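Long-range contact in phosphoribosylformylglycinamidine synthase 2 (Thermus thermophilus, PDB 3VIU), which belongs to the PurM-like AIR synthase-related family, pairs two N-terminal-type with two C-terminal-type domains, and holds ADP and magnesium in this model: residues R190-A202 with L329-R341. Residues are numbered along the deposited sequence; the frame is centred on the assembly and turned at random.
Sequences RASLGRPIYYAGA and LDCVPVARTIPER
P333 lies over one face of the Y198 ring, its CB 4.2 Å from the ring centroid and only 14° off the normal, a CH-pi contact, while C331 O meets the ring edge in plane. The two side chains run side by side, pointing the same way, and P333 N lies above the same face, offset toward the rim. C331 SG approaches obliquely, 3.6 Å from Y198 CD2, in a sulfur-aromatic contact; the phenol OH beyond is hydrogen-bonded to E321 of helix 317-326. The guanidinium of R195 carries P196 CD over the centre of one face and forms a salt bridge with E317 of the same helix.

Strands 196-201 and 331-338 are antiparallel neighbours inside the seven-stranded mixed sheet of an AIR synthase-related C-terminal domain. A classic beta bulge interrupts their pairing: V334 and A335 both face I197, whose carbonyl O accepts from both amides, nearly straight from V334 N (2.8 Å, 172° at the hydrogen) and at a longer 3.3 Å from A335 N. Beyond the bulge, Y199 and V332 exchange a pair of backbone hydrogen bonds. I197 CB and A335 CB pack on one face of the sheet, continued by V309 and V280 of the flanking strands 307-312 and 279-283, and Y199, on the same face, touches V334 CB with its CB.

At the other end, the type II turn S192-R195 closes around T337. With chi1 at 54°, OG1 sits between the backbone N and the carbonyl carbon; from there it donates to a lone pair of S192 O at 2.8 Å and accepts from R195 N at 2.9 Å, so two bonds grip this buried hydroxyl. T337 CG2 instead turns to A191 CB, and L193 CD1 reaches past the turn to P339 CD, 3.7 Å away.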
loop_
_atom_site.group_PDB
_atom_site.type_symbol
_atom_site.label_atom_id
_atom_site.label_comp_id
_atom_site.label_asym_id
_atom_site.label_seq_id
_atom_site.Cartn_x
_atom_site.Cartn_y
_atom_site.Cartn_z
ATOM N N ARG A 190 -6.526 9.286 21.642
ATOM C CA ARG A 190 -6.611 10.338 22.643
ATOM C C ARG A 190 -7.037 9.809 24.006
ATOM O O ARG A 190 -7.707 8.782 24.110
ATOM C CB ARG A 190 -7.589 11.418 22.192
ATOM C CG ARG A 190 -7.125 12.206 20.982
ATOM C CD ARG A 190 -5.932 13.093 21.305
ATOM N NE ARG A 190 -5.498 13.857 20.136
ATOM C CZ ARG A 190 -5.024 13.315 19.015
ATOM N NH1 ARG A 190 -4.915 11.997 18.898
ATOM N NH2 ARG A 190 -4.657 14.096 18.006
ATOM N N ALA A 191 -6.640 10.524 25.052
ATOM C CA ALA A 191 -6.970 10.146 26.417
ATOM C C ALA A 191 -7.086 11.401 27.273
ATOM O O ALA A 191 -6.290 12.328 27.132
ATOM C CB ALA A 191 -5.889 9.228 26.978
ATOM N N SER A 192 -8.080 11.438 28.152
ATOM C CA SER A 192 -8.272 12.594 29.025
ATOM C C SER A 192 -7.563 12.359 30.350
ATOM O O SER A 192 -7.150 11.243 30.661
ATOM C CB SER A 192 -9.763 12.858 29.263
ATOM O OG SER A 192 -10.408 11.722 29.814
ATOM N N LEU A 193 -7.416 13.414 31.133
ATOM C CA LEU A 193 -6.730 13.281 32.404
ATOM C C LEU A 193 -7.523 12.479 33.424
ATOM O O LEU A 193 -8.740 12.602 33.509
ATOM C CB LEU A 193 -6.401 14.661 32.966
ATOM C CG LEU A 193 -5.565 14.652 34.245
ATOM C CD1 LEU A 193 -4.383 13.685 34.110
ATOM C CD2 LEU A 193 -5.097 16.068 34.519
ATOM N N GLY A 194 -6.825 11.643 34.186
ATOM C CA GLY A 194 -7.476 10.843 35.212
ATOM C C GLY A 194 -8.160 9.576 34.745
ATOM O O GLY A 194 -9.042 9.056 35.421
ATOM N N ARG A 195 -7.742 9.060 33.598
ATOM C CA ARG A 195 -8.345 7.855 33.046
ATOM C C ARG A 195 -7.442 6.638 33.167
ATOM O O ARG A 195 -6.219 6.749 33.145
ATOM C CB ARG A 195 -8.664 8.068 31.565
ATOM C CG ARG A 195 -9.400 9.356 31.266
ATOM C CD ARG A 195 -10.710 9.391 32.022
ATOM N NE ARG A 195 -11.479 8.190 31.740
ATOM C CZ ARG A 195 -12.132 7.497 32.659
ATOM N NH1 ARG A 195 -12.112 7.891 33.921
ATOM N NH2 ARG A 195 -12.789 6.401 32.316
ATOM N N PRO A 196 -8.036 5.455 33.330
ATOM C CA PRO A 196 -7.202 4.258 33.426
ATOM C C PRO A 196 -6.970 3.797 31.981
ATOM O O PRO A 196 -7.741 4.150 31.086
ATOM C CB PRO A 196 -8.083 3.296 34.207
ATOM C CG PRO A 196 -9.452 3.653 33.723
ATOM C CD PRO A 196 -9.415 5.169 33.759
ATOM N N ILE A 197 -5.912 3.030 31.746
ATOM C CA ILE A 197 -5.617 2.537 30.400
ATOM C C ILE A 197 -5.682 1.010 30.414
ATOM O O ILE A 197 -4.929 0.355 31.144
ATOM C CB ILE A 197 -4.201 2.946 29.941
ATOM C CG1 ILE A 197 -3.941 4.420 30.260
ATOM C CG2 ILE A 197 -4.044 2.663 28.464
ATOM C CD1 ILE A 197 -4.927 5.359 29.649
ATOM N N TYR A 198 -6.573 0.441 29.608
ATOM C CA TYR A 198 -6.714 -1.008 29.564
ATOM C C TYR A 198 -5.843 -1.703 28.524
ATOM O O TYR A 198 -5.479 -1.127 27.496
ATOM C CB TYR A 198 -8.179 -1.393 29.357
ATOM C CG TYR A 198 -9.021 -1.267 30.605
ATOM C CD1 TYR A 198 -9.224 -0.028 31.216
ATOM C CD2 TYR A 198 -9.636 -2.383 31.165
ATOM C CE1 TYR A 198 -10.022 0.095 32.349
ATOM C CE2 TYR A 198 -10.436 -2.273 32.298
ATOM C CZ TYR A 198 -10.628 -1.032 32.885
ATOM O OH TYR A 198 -11.434 -0.923 33.999
ATOM N N TYR A 199 -5.522 -2.956 28.826
ATOM C CA TYR A 199 -4.694 -3.819 27.997
ATOM C C TYR A 199 -5.525 -5.052 27.687
ATOM O O TYR A 199 -6.084 -5.665 28.600
ATOM C CB TYR A 199 -3.440 -4.213 28.789
ATOM C CG TYR A 199 -2.584 -5.329 28.219
ATOM C CD1 TYR A 199 -3.103 -6.600 27.985
ATOM C CD2 TYR A 199 -1.226 -5.126 27.983
ATOM C CE1 TYR A 199 -2.286 -7.642 27.533
ATOM C CE2 TYR A 199 -0.404 -6.153 27.534
ATOM C CZ TYR A 199 -0.934 -7.407 27.310
ATOM O OH TYR A 199 -0.107 -8.425 26.871
ATOM N N ALA A 200 -5.600 -5.414 26.409
ATOM C CA ALA A 200 -6.355 -6.588 25.986
ATOM C C ALA A 200 -5.626 -7.342 24.882
ATOM O O ALA A 200 -4.859 -6.756 24.129
ATOM C CB ALA A 200 -7.725 -6.174 25.506
ATOM N N GLY A 201 -5.876 -8.642 24.790
ATOM C CA GLY A 201 -5.227 -9.454 23.774
ATOM C C GLY A 201 -4.254 -10.467 24.352
ATOM O O GLY A 201 -4.387 -10.875 25.497
ATOM N N ALA A 202 -3.274 -10.874 23.554
ATOM C CA ALA A 202 -2.275 -11.841 23.990
ATOM C C ALA A 202 -1.458 -11.298 25.161
ATOM O O ALA A 202 -1.431 -10.092 25.409
ATOM C CB ALA A 202 -1.343 -12.186 22.828
ATOM N N LEU A 329 -12.691 -12.403 26.002
ATOM C CA LEU A 329 -11.380 -11.796 26.213
ATOM C C LEU A 329 -11.250 -11.017 27.523
ATOM O O LEU A 329 -12.213 -10.409 28.003
ATOM C CB LEU A 329 -11.039 -10.862 25.049
ATOM C CG LEU A 329 -10.738 -11.501 23.693
ATOM C CD1 LEU A 329 -10.638 -10.417 22.629
ATOM C CD2 LEU A 329 -9.447 -12.303 23.788
ATOM N N ASP A 330 -10.046 -11.046 28.090
ATOM C CA ASP A 330 -9.754 -10.330 29.326
ATOM C C ASP A 330 -9.348 -8.913 28.947
ATOM O O ASP A 330 -8.613 -8.708 27.981
ATOM C CB ASP A 330 -8.589 -10.977 30.082
ATOM C CG ASP A 330 -8.744 -12.480 30.237
ATOM O OD1 ASP A 330 -9.790 -12.922 30.768
ATOM O OD2 ASP A 330 -7.814 -13.220 29.833
ATOM N N CYS A 331 -9.830 -7.945 29.713
ATOM C CA CYS A 331 -9.511 -6.546 29.479
ATOM C C CYS A 331 -9.188 -5.958 30.848
ATOM O O CYS A 331 -10.089 -5.675 31.634
ATOM C CB CYS A 331 -10.712 -5.838 28.854
ATOM S SG CYS A 331 -10.354 -4.206 28.153
ATOM N N VAL A 332 -7.902 -5.770 31.129
ATOM C CA VAL A 332 -7.479 -5.259 32.424
ATOM C C VAL A 332 -6.723 -3.933 32.433
ATOM O O VAL A 332 -5.939 -3.640 31.535
ATOM C CB VAL A 332 -6.615 -6.308 33.153
ATOM C CG1 VAL A 332 -7.410 -7.604 33.315
ATOM C CG2 VAL A 332 -5.319 -6.561 32.380
ATOM N N PRO A 333 -6.968 -3.105 33.466
ATOM C CA PRO A 333 -6.313 -1.803 33.615
ATOM C C PRO A 333 -4.823 -2.037 33.867
ATOM O O PRO A 333 -4.446 -2.841 34.730
ATOM C CB PRO A 333 -7.032 -1.190 34.817
ATOM C CG PRO A 333 -7.413 -2.388 35.629
ATOM C CD PRO A 333 -7.913 -3.345 34.573
ATOM N N VAL A 334 -3.985 -1.330 33.115
ATOM C CA VAL A 334 -2.539 -1.495 33.208
ATOM C C VAL A 334 -1.784 -0.179 33.468
ATOM O O VAL A 334 -0.621 -0.190 33.895
ATOM C CB VAL A 334 -2.028 -2.177 31.896
ATOM C CG1 VAL A 334 -1.121 -1.247 31.116
ATOM C CG2 VAL A 334 -1.351 -3.483 32.219
ATOM N N ALA A 335 -2.450 0.947 33.217
ATOM C CA ALA A 335 -1.844 2.266 33.415
ATOM C C ALA A 335 -2.908 3.347 33.600
ATOM O O ALA A 335 -4.101 3.073 33.523
ATOM C CB ALA A 335 -0.938 2.620 32.223
ATOM N N ARG A 336 -2.467 4.574 33.848
ATOM C CA ARG A 336 -3.386 5.689 34.045
ATOM C C ARG A 336 -2.739 6.973 33.550
ATOM O O ARG A 336 -1.515 7.064 33.469
ATOM C CB ARG A 336 -3.731 5.840 35.530
ATOM C CG ARG A 336 -2.508 6.074 36.411
ATOM C CD ARG A 336 -2.891 6.244 37.873
ATOM N NE ARG A 336 -2.879 7.644 38.278
ATOM C CZ ARG A 336 -1.816 8.273 38.762
ATOM N NH1 ARG A 336 -0.667 7.629 38.913
ATOM N NH2 ARG A 336 -1.903 9.554 39.086
ATOM N N THR A 337 -3.558 7.964 33.220
ATOM C CA THR A 337 -3.027 9.236 32.752
ATOM C C THR A 337 -2.722 10.139 33.937
ATOM O O THR A 337 -3.412 10.097 34.956
ATOM C CB THR A 337 -4.020 9.969 31.813
ATOM O OG1 THR A 337 -5.292 10.105 32.464
ATOM C CG2 THR A 337 -4.185 9.202 30.511
ATOM N N ILE A 338 -1.673 10.942 33.796
ATOM C CA ILE A 338 -1.258 11.884 34.825
ATOM C C ILE A 338 -1.019 13.223 34.131
ATOM O O ILE A 338 -0.801 13.266 32.925
ATOM C CB ILE A 338 0.048 11.419 35.531
ATOM C CG1 ILE A 338 1.159 11.215 34.508
ATOM C CG2 ILE A 338 -0.195 10.121 36.293
ATOM C CD1 ILE A 338 2.476 10.793 35.132
ATOM N N PRO A 339 -1.069 14.336 34.879
ATOM C CA PRO A 339 -0.853 15.665 34.294
ATOM C C PRO A 339 0.593 15.960 33.885
ATOM O O PRO A 339 0.839 16.740 32.965
ATOM C CB PRO A 339 -1.363 16.605 35.384
ATOM C CG PRO A 339 -1.032 15.859 36.641
ATOM C CD PRO A 339 -1.453 14.441 36.298
ATOM N N GLU A 340 1.551 15.345 34.567
ATOM C CA GLU A 340 2.956 15.550 34.237
ATOM C C GLU A 340 3.247 14.861 32.906
ATOM O O GLU A 340 3.083 13.649 32.781
ATOM C CB GLU A 340 3.858 14.959 35.322
ATOM C CG GLU A 340 3.421 15.278 36.735
ATOM C CD GLU A 340 2.345 14.342 37.228
ATOM O OE1 GLU A 340 1.299 14.232 36.568
ATOM O OE2 GLU A 340 2.547 13.709 38.282
ATOM N N ARG A 341 3.680 15.634 31.918
ATOM C CA ARG A 341 3.971 15.083 30.601
ATOM C C ARG A 341 5.206 14.192 30.646
ATOM O O ARG A 341 6.293 14.575 30.209
ATOM C CB ARG A 341 4.155 16.218 29.596
ATOM C CG ARG A 341 2.954 17.135 29.549
ATOM C CD ARG A 341 2.941 18.005 28.322
ATOM N NE ARG A 341 1.781 18.889 28.336
ATOM C CZ ARG A 341 1.455 19.714 27.346
ATOM N NH1 ARG A 341 2.209 19.770 26.252
ATOM N NH2 ARG A 341 0.373 20.482 27.449
HETATM O O HOH W 1 -6.066 -8.827 28.926
HETATM O O HOH W 2 -7.842 -10.132 26.040
#